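Local coordinates for protein amorpha-4,11-diene synthase (Artemisia annua, PDB 4GAX) that probably cyclises farnesyl diphosphate to sesquiterpenes, as an engineered variant of an Artemisia alpha-bisabolol synthase, at residues G131-C136 against E510-K515; T425-M430 against R519-A524; L449-I454 against K505-E510; R457-L462 against F531-Y536. All blocks are in the same frame, centred on the assembly; numbering follows the deposited sequence.

Overall arrangement
Three neighbouring helices carry most of the four contacts. Helix 489-513 serves contacts 1 and 3, helix 519-535 contacts 2 and 4, and helix 447-461 contacts 3 and 4. Contact 2 is the buried one, joined mainly by apolar side chains, with no hydrogen bond across it; the others are partly buried and each set a CB carbon over the face of an aromatic ring. Contact 3 adds a salt-bridge network and a bridging water, while contact 1 joins a loop of the N-terminal terpene synthase domain to the end of helix 489-513. Contacts 1 and 2 meet through a probable hydrogen bond between Tyr511 and Arg519; contacts 3 and 4 touch where Lys452 packs on Leu532.

Contact 1 of 4, residues G131-C136 against E510-K515; sequences GYFVTC and EYLITK
Phe133 reaches the end of helix 489-513 because its CG lies anti to the backbone N (chi1 -159°), which carries the ring across Leu512. CB of Leu512 sits over one face of that ring, 4.1 Å from its centroid, in a CH-pi contact displaced toward the rim. At the ring's edge, in its plane, CD1 of Ile513 comes to 3.4 Å from CD1 of Phe133. The loop starts at Gly131, which ends helix 120-129 in a Schellman motif; its positive phi calls for glycine. Phe133 then centres an inverse gamma turn, and through it the N-terminal terpene synthase domain meets the C-terminal end of helix 489-513. Replacing Phe133 by an alanine would probably leave Leu512 CB without the ring face it packs on and Ile513 CD1 without the ring edge, opening a gap. Lys515, bent at chi2 (-60°), folds back so that its NZ donates to Leu512 O at 3.2 Å from above the carbonyl plane; the same NZ stands 2.7 Å from Gly131 O.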
loop_
_atom_site.group_PDB
_atom_site.type_symbol
_atom_site.label_atom_id
_atom_site.label_comp_id
_atom_site.label_asym_id
_atom_site.label_seq_id
_atom_site.Cartn_x
_atom_site.Cartn_y
_atom_site.Cartn_z
ATOM N N GLY A 131 5.086 15.041 -1.233
ATOM C CA GLY A 131 4.642 15.413 -2.565
ATOM C C GLY A 131 5.417 16.575 -3.165
ATOM O O GLY A 131 5.095 17.021 -4.268
ATOM N N TYR A 132 6.421 17.098 -2.452
ATOM C CA TYR A 132 7.215 18.202 -3.010
ATOM C C TYR A 132 8.361 17.638 -3.847
ATOM O O TYR A 132 9.247 16.971 -3.312
ATOM C CB TYR A 132 7.807 19.092 -1.910
ATOM C CG TYR A 132 6.791 19.756 -1.016
ATOM C CD1 TYR A 132 6.745 19.475 0.347
ATOM C CD2 TYR A 132 5.882 20.679 -1.528
ATOM C CE1 TYR A 132 5.802 20.089 1.181
ATOM C CE2 TYR A 132 4.942 21.290 -0.706
ATOM C CZ TYR A 132 4.907 20.995 0.644
ATOM O OH TYR A 132 3.981 21.614 1.461
ATOM N N PHE A 133 8.346 17.914 -5.149
ATOM C CA PHE A 133 9.335 17.359 -6.079
ATOM C C PHE A 133 10.654 18.140 -5.968
ATOM O O PHE A 133 11.132 18.759 -6.927
ATOM C CB PHE A 133 8.785 17.405 -7.511
ATOM C CG PHE A 133 9.449 16.441 -8.471
ATOM C CD1 PHE A 133 8.807 16.087 -9.657
ATOM C CD2 PHE A 133 10.704 15.899 -8.208
ATOM C CE1 PHE A 133 9.402 15.217 -10.562
ATOM C CE2 PHE A 133 11.306 15.031 -9.112
ATOM C CZ PHE A 133 10.655 14.691 -10.288
ATOM N N VAL A 134 11.226 18.092 -4.775
ATOM C CA VAL A 134 12.532 18.658 -4.482
ATOM C C VAL A 134 13.589 17.977 -5.359
ATOM O O VAL A 134 13.451 16.804 -5.683
ATOM C CB VAL A 134 12.811 18.404 -2.987
ATOM C CG1 VAL A 134 14.229 17.949 -2.749
ATOM C CG2 VAL A 134 12.401 19.627 -2.153
ATOM N N THR A 135 14.639 18.696 -5.761
ATOM C CA THR A 135 15.620 18.098 -6.670
ATOM C C THR A 135 16.797 17.402 -5.950
ATOM O O THR A 135 16.946 17.492 -4.730
ATOM C CB THR A 135 16.168 19.136 -7.641
ATOM O OG1 THR A 135 16.612 18.493 -8.842
ATOM C CG2 THR A 135 17.311 19.827 -7.014
ATOM N N CYS A 136 17.646 16.727 -6.719
ATOM C CA CYS A 136 18.820 16.064 -6.152
ATOM C C CYS A 136 20.018 16.960 -5.865
ATOM O O CYS A 136 21.032 16.470 -5.357
ATOM C CB CYS A 136 19.279 14.951 -7.088
ATOM S SG CYS A 136 18.250 13.525 -6.957
ATOM N N GLU A 510 5.384 9.646 -11.171
ATOM C CA GLU A 510 3.955 9.964 -11.286
ATOM C C GLU A 510 3.409 10.442 -9.936
ATOM O O GLU A 510 2.565 11.330 -9.878
ATOM C CB GLU A 510 3.154 8.753 -11.793
ATOM C CG GLU A 510 3.581 8.269 -13.171
ATOM C CD GLU A 510 3.464 9.345 -14.239
ATOM O OE1 GLU A 510 2.461 10.111 -14.234
ATOM O OE2 GLU A 510 4.380 9.422 -15.091
ATOM N N TYR A 511 3.888 9.859 -8.846
ATOM C CA TYR A 511 3.445 10.276 -7.514
ATOM C C TYR A 511 3.803 11.731 -7.219
ATOM O O TYR A 511 3.013 12.464 -6.616
ATOM C CB TYR A 511 4.076 9.362 -6.460
ATOM C CG TYR A 511 3.824 9.753 -5.025
ATOM C CD1 TYR A 511 2.640 9.404 -4.375
ATOM C CD2 TYR A 511 4.789 10.444 -4.302
ATOM C CE1 TYR A 511 2.421 9.756 -3.025
ATOM C CE2 TYR A 511 4.577 10.809 -2.970
ATOM C CZ TYR A 511 3.400 10.459 -2.333
ATOM O OH TYR A 511 3.223 10.800 -0.999
ATOM N N LEU A 512 4.994 12.144 -7.650
ATOM C CA LEU A 512 5.489 13.490 -7.368
ATOM C C LEU A 512 4.876 14.525 -8.289
ATOM O O LEU A 512 4.880 15.721 -7.989
ATOM C CB LEU A 512 7.018 13.522 -7.501
ATOM C CG LEU A 512 7.741 12.659 -6.445
ATOM C CD1 LEU A 512 9.193 12.405 -6.848
ATOM C CD2 LEU A 512 7.698 13.340 -5.084
ATOM N N ILE A 513 4.338 14.054 -9.407
ATOM C CA ILE A 513 3.815 14.932 -10.456
ATOM C C ILE A 513 2.283 15.027 -10.434
ATOM O O ILE A 513 1.684 15.906 -11.055
ATOM C CB ILE A 513 4.317 14.401 -11.830
ATOM C CG1 ILE A 513 5.028 15.498 -12.592
ATOM C CG2 ILE A 513 3.221 13.691 -12.627
ATOM C CD1 ILE A 513 6.261 15.926 -11.894
ATOM N N THR A 514 1.633 14.127 -9.707
ATOM C CA THR A 514 0.171 14.116 -9.720
ATOM C C THR A 514 -0.451 15.012 -8.639
ATOM O O THR A 514 -0.313 14.742 -7.438
ATOM C CB THR A 514 -0.377 12.677 -9.620
ATOM O OG1 THR A 514 0.237 11.873 -10.636
ATOM C CG2 THR A 514 -1.887 12.682 -9.836
ATOM N N LYS A 515 -1.139 16.071 -9.076
ATOM C CA LYS A 515 -1.716 17.053 -8.164
ATOM C C LYS A 515 -3.243 17.169 -8.251
ATOM O O LYS A 515 -3.856 17.845 -7.422
ATOM C CB LYS A 515 -1.124 18.453 -8.438
ATOM C CG LYS A 515 0.385 18.526 -8.450
ATOM C CD LYS A 515 0.974 18.086 -7.111
ATOM C CE LYS A 515 2.495 17.986 -7.237
ATOM N NZ LYS A 515 3.106 17.426 -6.006
#

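Contact 2 of 4, residues T425-M430 against R519-A524; sequences TCYLGM and RPLLVA
Leu521 is the bump that fills a hollow on helix 419-429, framed by Cys426, Tyr427 and Met430. CD1 lies 3.9 Å from CD2 of Tyr427, whose side chain crosses that of the leucine at about a right angle. CD2 touches the tyrosine too, presses into the thioether of Met430, 3.6 Å from its SD, and also rests on the backbone, 3.9 Å from Cys426 O. Met430 runs past Leu521 in the opposite direction and then bends at chi3 (-116°), which hooks CE round to Ala524 and leaves it 3.9 Å from the CB there. The small Ala524 thus forms the shallow place that the methionine methyl occupies, with Cys426 SG more loosely beside it at 4.3 Å from Ala524 CB. Tyr427 sends its hydroxyl elsewhere, to a hydrogen bond with Ala438 O. The two helix segments run roughly antiparallel, 139° apart with axes 10.5 Å from each other, in the apolar helix-on-helix packing of the all-helical class I terpene synthase fold.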
loop_
_atom_site.group_PDB
_atom_site.type_symbol
_atom_site.label_atom_id
_atom_site.label_comp_id
_atom_site.label_asym_id
_atom_site.label_seq_id
_atom_site.Cartn_x
_atom_site.Cartn_y
_atom_site.Cartn_z
ATOM N N THR A 425 -12.736 2.493 -5.705
ATOM C CA THR A 425 -13.424 1.983 -4.510
ATOM C C THR A 425 -12.976 2.815 -3.314
ATOM O O THR A 425 -13.769 3.094 -2.390
ATOM C CB THR A 425 -13.137 0.498 -4.240
ATOM O OG1 THR A 425 -13.641 -0.300 -5.320
ATOM C CG2 THR A 425 -13.815 0.050 -2.942
ATOM N N CYS A 426 -11.706 3.227 -3.324
ATOM C CA CYS A 426 -11.223 4.172 -2.303
ATOM C C CYS A 426 -11.919 5.526 -2.417
ATOM O O CYS A 426 -12.182 6.182 -1.398
ATOM C CB CYS A 426 -9.709 4.377 -2.393
ATOM S SG CYS A 426 -8.771 2.954 -1.762
ATOM N N TYR A 427 -12.189 5.959 -3.654
ATOM C CA TYR A 427 -12.921 7.204 -3.854
ATOM C C TYR A 427 -14.271 7.130 -3.130
ATOM O O TYR A 427 -14.662 8.055 -2.409
ATOM C CB TYR A 427 -13.189 7.461 -5.335
ATOM C CG TYR A 427 -12.022 7.984 -6.153
ATOM C CD1 TYR A 427 -12.253 8.617 -7.369
ATOM C CD2 TYR A 427 -10.702 7.806 -5.745
ATOM C CE1 TYR A 427 -11.214 9.090 -8.148
ATOM C CE2 TYR A 427 -9.645 8.286 -6.527
ATOM C CZ TYR A 427 -9.914 8.925 -7.724
ATOM O OH TYR A 427 -8.892 9.409 -8.515
ATOM N N LEU A 428 -14.988 6.029 -3.333
ATOM C CA LEU A 428 -16.326 5.887 -2.759
ATOM C C LEU A 428 -16.260 5.866 -1.239
ATOM O O LEU A 428 -17.130 6.427 -0.574
ATOM C CB LEU A 428 -17.007 4.610 -3.261
ATOM C CG LEU A 428 -17.324 4.572 -4.755
ATOM C CD1 LEU A 428 -18.215 3.361 -5.081
ATOM C CD2 LEU A 428 -18.006 5.865 -5.167
ATOM N N GLY A 429 -15.226 5.221 -0.697
ATOM C CA GLY A 429 -15.063 5.118 0.744
ATOM C C GLY A 429 -14.627 6.441 1.348
ATOM O O GLY A 429 -14.864 6.694 2.529
ATOM N N MET A 430 -13.990 7.281 0.536
ATOM C CA MET A 430 -13.565 8.621 0.957
ATOM C C MET A 430 -14.342 9.728 0.260
ATOM O O MET A 430 -13.757 10.692 -0.249
ATOM C CB MET A 430 -12.072 8.810 0.692
ATOM C CG MET A 430 -11.200 8.001 1.605
ATOM S SD MET A 430 -9.423 8.315 1.360
ATOM C CE MET A 430 -8.980 6.675 0.812
ATOM N N ARG A 519 -4.605 14.752 -1.964
ATOM C CA ARG A 519 -3.489 13.998 -1.387
ATOM C C ARG A 519 -3.824 12.713 -0.631
ATOM O O ARG A 519 -3.103 11.717 -0.775
ATOM C CB ARG A 519 -2.592 14.883 -0.521
ATOM C CG ARG A 519 -1.213 15.002 -1.117
ATOM C CD ARG A 519 -0.229 15.720 -0.218
ATOM N NE ARG A 519 0.341 14.837 0.792
ATOM C CZ ARG A 519 1.156 13.817 0.532
ATOM N NH1 ARG A 519 1.495 13.509 -0.718
ATOM N NH2 ARG A 519 1.625 13.094 1.532
ATOM N N PRO A 520 -4.889 12.729 0.193
ATOM C CA PRO A 520 -5.124 11.499 0.963
ATOM C C PRO A 520 -5.503 10.329 0.064
ATOM O O PRO A 520 -5.283 9.172 0.455
ATOM C CB PRO A 520 -6.288 11.872 1.898
ATOM C CG PRO A 520 -6.222 13.367 2.003
ATOM C CD PRO A 520 -5.759 13.837 0.644
ATOM N N LEU A 521 -6.041 10.620 -1.118
ATOM C CA LEU A 521 -6.358 9.556 -2.078
ATOM C C LEU A 521 -5.101 9.115 -2.821
ATOM O O LEU A 521 -4.946 7.930 -3.181
ATOM C CB LEU A 521 -7.413 10.045 -3.078
ATOM C CG LEU A 521 -8.834 10.154 -2.522
ATOM C CD1 LEU A 521 -9.736 10.840 -3.539
ATOM C CD2 LEU A 521 -9.366 8.759 -2.182
ATOM N N LEU A 522 -4.192 10.065 -3.049
ATOM C CA LEU A 522 -2.938 9.743 -3.729
ATOM C C LEU A 522 -2.133 8.831 -2.814
ATOM O O LEU A 522 -1.516 7.851 -3.279
ATOM C CB LEU A 522 -2.158 11.021 -4.062
ATOM C CG LEU A 522 -0.805 10.785 -4.734
ATOM C CD1 LEU A 522 -0.999 10.009 -6.021
ATOM C CD2 LEU A 522 -0.085 12.108 -5.011
ATOM N N VAL A 523 -2.161 9.139 -1.512
ATOM C CA VAL A 523 -1.454 8.349 -0.506
ATOM C C VAL A 523 -2.033 6.934 -0.512
ATOM O O VAL A 523 -1.287 5.955 -0.451
ATOM C CB VAL A 523 -1.552 8.992 0.907
ATOM C CG1 VAL A 523 -1.124 8.006 2.016
ATOM C CG2 VAL A 523 -0.716 10.287 0.966
ATOM N N ALA A 524 -3.360 6.831 -0.620
ATOM C CA ALA A 524 -4.022 5.523 -0.691
ATOM C C ALA A 524 -3.544 4.752 -1.910
ATOM O O ALA A 524 -3.263 3.565 -1.818
ATOM C CB ALA A 524 -5.553 5.686 -0.750
#

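Contact 3 of 4, residues L449-I454 against K505-E510; sequences LRYKGI and KDINRE
A knob-into-hole fit joins antiparallel helices of the terpene synthase metal-binding domain: Tyr451 on helix 447-461 settles among Asp506, Ile507, Arg509 and Glu510 on helix 489-513. The short axes run 156° apart, 9.6 Å from each other. CB of Asp506 lies over the centre of the Tyr451 ring, 3.7 Å from the centroid, while Glu510 CG meets the ring edge in plane. CG1 of Ile507 packs 3.6 Å from CB of Tyr451. The phenol OH is 3.0 Å from Arg509 NH2; it hydrogen-bonds to a water 2.9 Å away, which donates to Glu510 OE2. With an alanine at Tyr451, the hollow between Asp506 and Glu510 is likely to be left unfilled and the water without its phenol partner. Arg509, extended until its turn at chi3 (50°), grips Glu510 OE2 side-on: NH2 meets that oxygen's anti lone pair, and NE, 3.2 Å off, comes from above the carboxylate plane. Asp506 OD1 adds weak bonds, so the guanidinium, set between two carboxylates, is likely to be well neutralised.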
loop_
_atom_site.group_PDB
_atom_site.type_symbol
_atom_site.label_atom_id
_atom_site.label_comp_id
_atom_site.label_asym_id
_atom_site.label_seq_id
_atom_site.Cartn_x
_atom_site.Cartn_y
_atom_site.Cartn_z
ATOM N N LEU A 449 -1.737 4.579 -12.879
ATOM C CA LEU A 449 -2.548 3.366 -12.774
ATOM C C LEU A 449 -2.080 2.314 -13.775
ATOM O O LEU A 449 -2.105 1.117 -13.491
ATOM C CB LEU A 449 -4.035 3.675 -12.956
ATOM C CG LEU A 449 -4.618 4.595 -11.875
ATOM C CD1 LEU A 449 -6.130 4.815 -12.088
ATOM C CD2 LEU A 449 -4.345 4.048 -10.492
ATOM N N ARG A 450 -1.652 2.763 -14.952
ATOM C CA ARG A 450 -1.077 1.858 -15.944
ATOM C C ARG A 450 0.170 1.190 -15.387
ATOM O O ARG A 450 0.386 -0.014 -15.587
ATOM C CB ARG A 450 -0.700 2.615 -17.222
ATOM C CG ARG A 450 -0.324 1.702 -18.392
ATOM C CD ARG A 450 0.427 2.462 -19.471
ATOM N NE ARG A 450 -0.109 3.813 -19.656
ATOM C CZ ARG A 450 0.636 4.900 -19.850
ATOM N NH1 ARG A 450 1.961 4.808 -19.884
ATOM N NH2 ARG A 450 0.054 6.085 -20.008
ATOM N N TYR A 451 1.002 1.980 -14.708
ATOM C CA TYR A 451 2.243 1.468 -14.140
ATOM C C TYR A 451 1.949 0.446 -13.033
ATOM O O TYR A 451 2.578 -0.615 -12.974
ATOM C CB TYR A 451 3.110 2.613 -13.598
ATOM C CG TYR A 451 3.821 3.434 -14.669
ATOM C CD1 TYR A 451 4.333 2.835 -15.815
ATOM C CD2 TYR A 451 3.961 4.810 -14.534
ATOM C CE1 TYR A 451 4.991 3.585 -16.789
ATOM C CE2 TYR A 451 4.608 5.573 -15.506
ATOM C CZ TYR A 451 5.124 4.957 -16.621
ATOM O OH TYR A 451 5.770 5.716 -17.573
ATOM N N LYS A 452 1.024 0.794 -12.139
ATOM C CA LYS A 452 0.576 -0.122 -11.097
ATOM C C LYS A 452 0.143 -1.458 -11.709
ATOM O O LYS A 452 0.585 -2.528 -11.273
ATOM C CB LYS A 452 -0.590 0.496 -10.323
ATOM C CG LYS A 452 -1.142 -0.379 -9.204
ATOM C CD LYS A 452 -2.317 0.316 -8.501
ATOM C CE LYS A 452 -2.887 -0.534 -7.357
ATOM N NZ LYS A 452 -3.205 -1.929 -7.779
ATOM N N GLY A 453 -0.702 -1.389 -12.736
ATOM C CA GLY A 453 -1.174 -2.586 -13.414
ATOM C C GLY A 453 -0.052 -3.428 -14.007
ATOM O O GLY A 453 -0.045 -4.657 -13.872
ATOM N N ILE A 454 0.900 -2.776 -14.672
ATOM C CA ILE A 454 2.016 -3.488 -15.291
ATOM C C ILE A 454 2.936 -4.099 -14.226
ATOM O O ILE A 454 3.359 -5.257 -14.338
ATOM C CB ILE A 454 2.859 -2.562 -16.182
ATOM C CG1 ILE A 454 2.037 -2.042 -17.366
ATOM C CG2 ILE A 454 4.090 -3.300 -16.703
ATOM C CD1 ILE A 454 2.820 -1.093 -18.268
ATOM N N LYS A 505 10.577 3.354 -10.105
ATOM C CA LYS A 505 11.044 4.709 -10.386
ATOM C C LYS A 505 10.009 5.492 -11.209
ATOM O O LYS A 505 9.782 6.686 -10.964
ATOM C CB LYS A 505 12.420 4.687 -11.077
ATOM C CG LYS A 505 13.586 4.460 -10.091
ATOM C CD LYS A 505 14.962 4.478 -10.773
ATOM C CE LYS A 505 15.116 3.321 -11.739
ATOM N NZ LYS A 505 16.484 3.329 -12.350
ATOM N N ASP A 506 9.396 4.831 -12.187
ATOM C CA ASP A 506 8.339 5.463 -12.978
ATOM C C ASP A 506 7.185 5.877 -12.073
ATOM O O ASP A 506 6.607 6.962 -12.213
ATOM C CB ASP A 506 7.819 4.494 -14.045
ATOM C CG ASP A 506 8.770 4.346 -15.212
ATOM O OD1 ASP A 506 9.454 5.340 -15.558
ATOM O OD2 ASP A 506 8.829 3.235 -15.787
ATOM N N ILE A 507 6.847 5.003 -11.136
ATOM C CA ILE A 507 5.745 5.282 -10.213
ATOM C C ILE A 507 6.064 6.429 -9.258
ATOM O O ILE A 507 5.183 7.241 -8.929
ATOM C CB ILE A 507 5.362 4.009 -9.437
ATOM C CG1 ILE A 507 4.643 3.050 -10.395
ATOM C CG2 ILE A 507 4.460 4.336 -8.252
ATOM C CD1 ILE A 507 4.738 1.604 -9.984
ATOM N N ASN A 508 7.313 6.501 -8.797
ATOM C CA ASN A 508 7.730 7.649 -7.988
ATOM C C ASN A 508 7.515 8.952 -8.725
ATOM O O ASN A 508 7.021 9.923 -8.147
ATOM C CB ASN A 508 9.200 7.543 -7.556
ATOM C CG ASN A 508 9.410 6.527 -6.445
ATOM O OD1 ASN A 508 8.455 6.123 -5.757
ATOM N ND2 ASN A 508 10.673 6.125 -6.245
ATOM N N ARG A 509 7.893 8.985 -10.000
ATOM C CA ARG A 509 7.729 10.218 -10.787
ATOM C C ARG A 509 6.254 10.609 -10.871
ATOM O O ARG A 509 5.901 11.768 -10.643
ATOM C CB ARG A 509 8.329 10.054 -12.181
ATOM C CG ARG A 509 8.242 11.304 -13.093
ATOM C CD ARG A 509 8.448 10.895 -14.563
ATOM N NE ARG A 509 7.564 9.772 -14.890
ATOM C CZ ARG A 509 7.936 8.648 -15.500
ATOM N NH1 ARG A 509 9.190 8.470 -15.901
ATOM N NH2 ARG A 509 7.037 7.698 -15.717
ATOM N N GLU A 510 5.384 9.646 -11.171
ATOM C CA GLU A 510 3.955 9.964 -11.286
ATOM C C GLU A 510 3.409 10.442 -9.936
ATOM O O GLU A 510 2.565 11.330 -9.878
ATOM C CB GLU A 510 3.154 8.753 -11.793
ATOM C CG GLU A 510 3.581 8.269 -13.171
ATOM C CD GLU A 510 3.464 9.345 -14.239
ATOM O OE1 GLU A 510 2.461 10.111 -14.234
ATOM O OE2 GLU A 510 4.380 9.422 -15.091
HETATM O O HOH W 1 4.544 8.253 -18.013
#

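Contact 4 of 4, residues R457-L462 against F531-Y536; sequences RRLNDL and FLDVLY
Tyr536 stands with one ring face against Asn460, where the C-terminal ends of two helices meet, helix 447-461 and helix 519-535, in the all-helical metal-binding domain. Asn460 and Asp461 begin an Asn-Asp-Leu sequence consistent with the start of the NSE/DTE motif, the second metal-binding motif of class I terpene synthases. The asparagine side chain crosses the tyrosine obliquely, but its amide plane is only 17° from the ring plane, so the two flat groups lie nearly parallel. CB of Asn460 makes the CH-pi contact, 3.7 Å from the ring centroid and shifted toward the rim, and CG follows it to 3.4 Å from Tyr536 CE2. A chi1 of -169° carries CG out over the CD2-CE2 rim of the ring. Leu535 CB covers the opposite face, putting the tyrosine between a neighbour on its own segment and a partner across the contact.

Leu459, one residue earlier, points at the other helix and splits its contacts. Its CB is 3.9 Å from Tyr536 CB, while the side chains of Leu459 and Leu532 cross at about a right angle, with Leu459 CD1 4.0 Å from Leu532 CB. Val500 and Trp504 of helix 489-513 also touch Leu459, which therefore lies in a three-helix junction. Tyr536, the first residue beyond its helix, still donates its backbone N to Leu532 O, and its CB rests 3.7 Å from the carbonyl O of Leu459.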
loop_
_atom_site.group_PDB
_atom_site.type_symbol
_atom_site.label_atom_id
_atom_site.label_comp_id
_atom_site.label_asym_id
_atom_site.label_seq_id
_atom_site.Cartn_x
_atom_site.Cartn_y
_atom_site.Cartn_z
ATOM N N ARG A 457 1.488 -7.191 -12.716
ATOM C CA ARG A 457 1.644 -8.330 -13.599
ATOM C C ARG A 457 3.076 -8.846 -13.539
ATOM O O ARG A 457 3.296 -10.055 -13.489
ATOM C CB ARG A 457 1.261 -7.948 -15.032
ATOM C CG ARG A 457 0.982 -9.122 -15.952
ATOM C CD ARG A 457 0.688 -8.651 -17.379
ATOM N NE ARG A 457 1.635 -7.626 -17.814
ATOM C CZ ARG A 457 2.901 -7.864 -18.153
ATOM N NH1 ARG A 457 3.388 -9.099 -18.107
ATOM N NH2 ARG A 457 3.682 -6.864 -18.533
ATOM N N ARG A 458 4.051 -7.935 -13.530
ATOM C CA ARG A 458 5.458 -8.341 -13.484
ATOM C C ARG A 458 5.795 -9.029 -12.164
ATOM O O ARG A 458 6.511 -10.032 -12.142
ATOM C CB ARG A 458 6.399 -7.146 -13.682
ATOM C CG ARG A 458 6.213 -6.379 -14.990
ATOM C CD ARG A 458 6.769 -7.129 -16.189
ATOM N NE ARG A 458 6.390 -6.484 -17.444
ATOM C CZ ARG A 458 6.820 -6.859 -18.647
ATOM N NH1 ARG A 458 7.658 -7.880 -18.769
ATOM N NH2 ARG A 458 6.412 -6.210 -19.730
ATOM N N LEU A 459 5.296 -8.480 -11.061
ATOM C CA LEU A 459 5.608 -9.047 -9.746
ATOM C C LEU A 459 4.998 -10.440 -9.600
ATOM O O LEU A 459 5.605 -11.336 -9.006
ATOM C CB LEU A 459 5.135 -8.122 -8.622
ATOM C CG LEU A 459 5.998 -6.861 -8.457
ATOM C CD1 LEU A 459 5.420 -5.933 -7.395
ATOM C CD2 LEU A 459 7.443 -7.241 -8.114
ATOM N N ASN A 460 3.805 -10.618 -10.160
ATOM C CA ASN A 460 3.129 -11.914 -10.115
ATOM C C ASN A 460 3.779 -12.936 -11.052
ATOM O O ASN A 460 3.747 -14.134 -10.784
ATOM C CB ASN A 460 1.636 -11.753 -10.425
ATOM C CG ASN A 460 0.837 -13.016 -10.142
ATOM O OD1 ASN A 460 1.318 -13.938 -9.478
ATOM N ND2 ASN A 460 -0.399 -13.055 -10.635
ATOM N N ASP A 461 4.387 -12.459 -12.138
ATOM C CA ASP A 461 5.092 -13.339 -13.072
ATOM C C ASP A 461 6.440 -13.806 -12.528
ATOM O O ASP A 461 7.070 -14.698 -13.098
ATOM C CB ASP A 461 5.293 -12.650 -14.422
ATOM C CG ASP A 461 4.009 -12.534 -15.215
ATOM O OD1 ASP A 461 2.922 -12.770 -14.638
ATOM O OD2 ASP A 461 4.085 -12.196 -16.413
ATOM N N LEU A 462 6.885 -13.194 -11.436
ATOM C CA LEU A 462 8.141 -13.584 -10.799
ATOM C C LEU A 462 7.925 -14.485 -9.582
ATOM O O LEU A 462 8.789 -14.578 -8.708
ATOM C CB LEU A 462 8.968 -12.355 -10.429
ATOM C CG LEU A 462 9.709 -11.725 -11.609
ATOM C CD1 LEU A 462 9.989 -10.249 -11.345
ATOM C CD2 LEU A 462 11.005 -12.476 -11.873
ATOM N N PHE A 531 1.812 -2.206 -1.634
ATOM C CA PHE A 531 1.257 -3.485 -1.180
ATOM C C PHE A 531 1.519 -4.639 -2.146
ATOM O O PHE A 531 1.627 -5.819 -1.731
ATOM C CB PHE A 531 -0.247 -3.368 -0.904
ATOM C CG PHE A 531 -0.861 -4.652 -0.456
ATOM C CD1 PHE A 531 -0.598 -5.142 0.813
ATOM C CD2 PHE A 531 -1.674 -5.386 -1.303
ATOM C CE1 PHE A 531 -1.150 -6.338 1.239
ATOM C CE2 PHE A 531 -2.238 -6.589 -0.879
ATOM C CZ PHE A 531 -1.975 -7.062 0.396
ATOM N N LEU A 532 1.635 -4.328 -3.433
ATOM C CA LEU A 532 1.832 -5.394 -4.432
ATOM C C LEU A 532 3.102 -6.167 -4.130
ATOM O O LEU A 532 3.195 -7.368 -4.411
ATOM C CB LEU A 532 1.903 -4.830 -5.858
ATOM C CG LEU A 532 0.710 -4.036 -6.414
ATOM C CD1 LEU A 532 1.119 -3.249 -7.672
ATOM C CD2 LEU A 532 -0.446 -4.953 -6.717
ATOM N N ASP A 533 4.078 -5.478 -3.540
ATOM C CA ASP A 533 5.341 -6.119 -3.181
ATOM C C ASP A 533 5.128 -7.165 -2.091
ATOM O O ASP A 533 5.848 -8.157 -2.039
ATOM C CB ASP A 533 6.369 -5.074 -2.723
ATOM C CG ASP A 533 7.803 -5.504 -3.002
ATOM O OD1 ASP A 533 8.061 -6.114 -4.071
ATOM O OD2 ASP A 533 8.675 -5.233 -2.152
ATOM N N VAL A 534 4.135 -6.941 -1.229
ATOM C CA VAL A 534 3.765 -7.897 -0.183
ATOM C C VAL A 534 2.865 -8.981 -0.755
ATOM O O VAL A 534 3.017 -10.176 -0.466
ATOM C CB VAL A 534 3.008 -7.184 0.966
ATOM C CG1 VAL A 534 2.321 -8.204 1.873
ATOM C CG2 VAL A 534 3.977 -6.297 1.762
ATOM N N LEU A 535 1.916 -8.559 -1.576
ATOM C CA LEU A 535 1.013 -9.496 -2.235
ATOM C C LEU A 535 1.800 -10.567 -2.991
ATOM O O LEU A 535 1.533 -11.764 -2.858
ATOM C CB LEU A 535 0.108 -8.739 -3.210
ATOM C CG LEU A 535 -1.364 -9.142 -3.303
ATOM C CD1 LEU A 535 -1.904 -8.937 -4.720
ATOM C CD2 LEU A 535 -1.595 -10.560 -2.809
ATOM N N TYR A 536 2.787 -10.134 -3.768
ATOM C CA TYR A 536 3.513 -11.061 -4.626
ATOM C C TYR A 536 4.941 -11.343 -4.154
ATOM O O TYR A 536 5.845 -11.488 -4.971
ATOM C CB TYR A 536 3.516 -10.543 -6.068
ATOM C CG TYR A 536 2.123 -10.376 -6.639
ATOM C CD1 TYR A 536 1.644 -9.123 -6.997
ATOM C CD2 TYR A 536 1.283 -11.473 -6.806
ATOM C CE1 TYR A 536 0.371 -8.962 -7.515
ATOM C CE2 TYR A 536 0.004 -11.320 -7.318
ATOM C CZ TYR A 536 -0.445 -10.062 -7.672
ATOM O OH TYR A 536 -1.713 -9.901 -8.183
#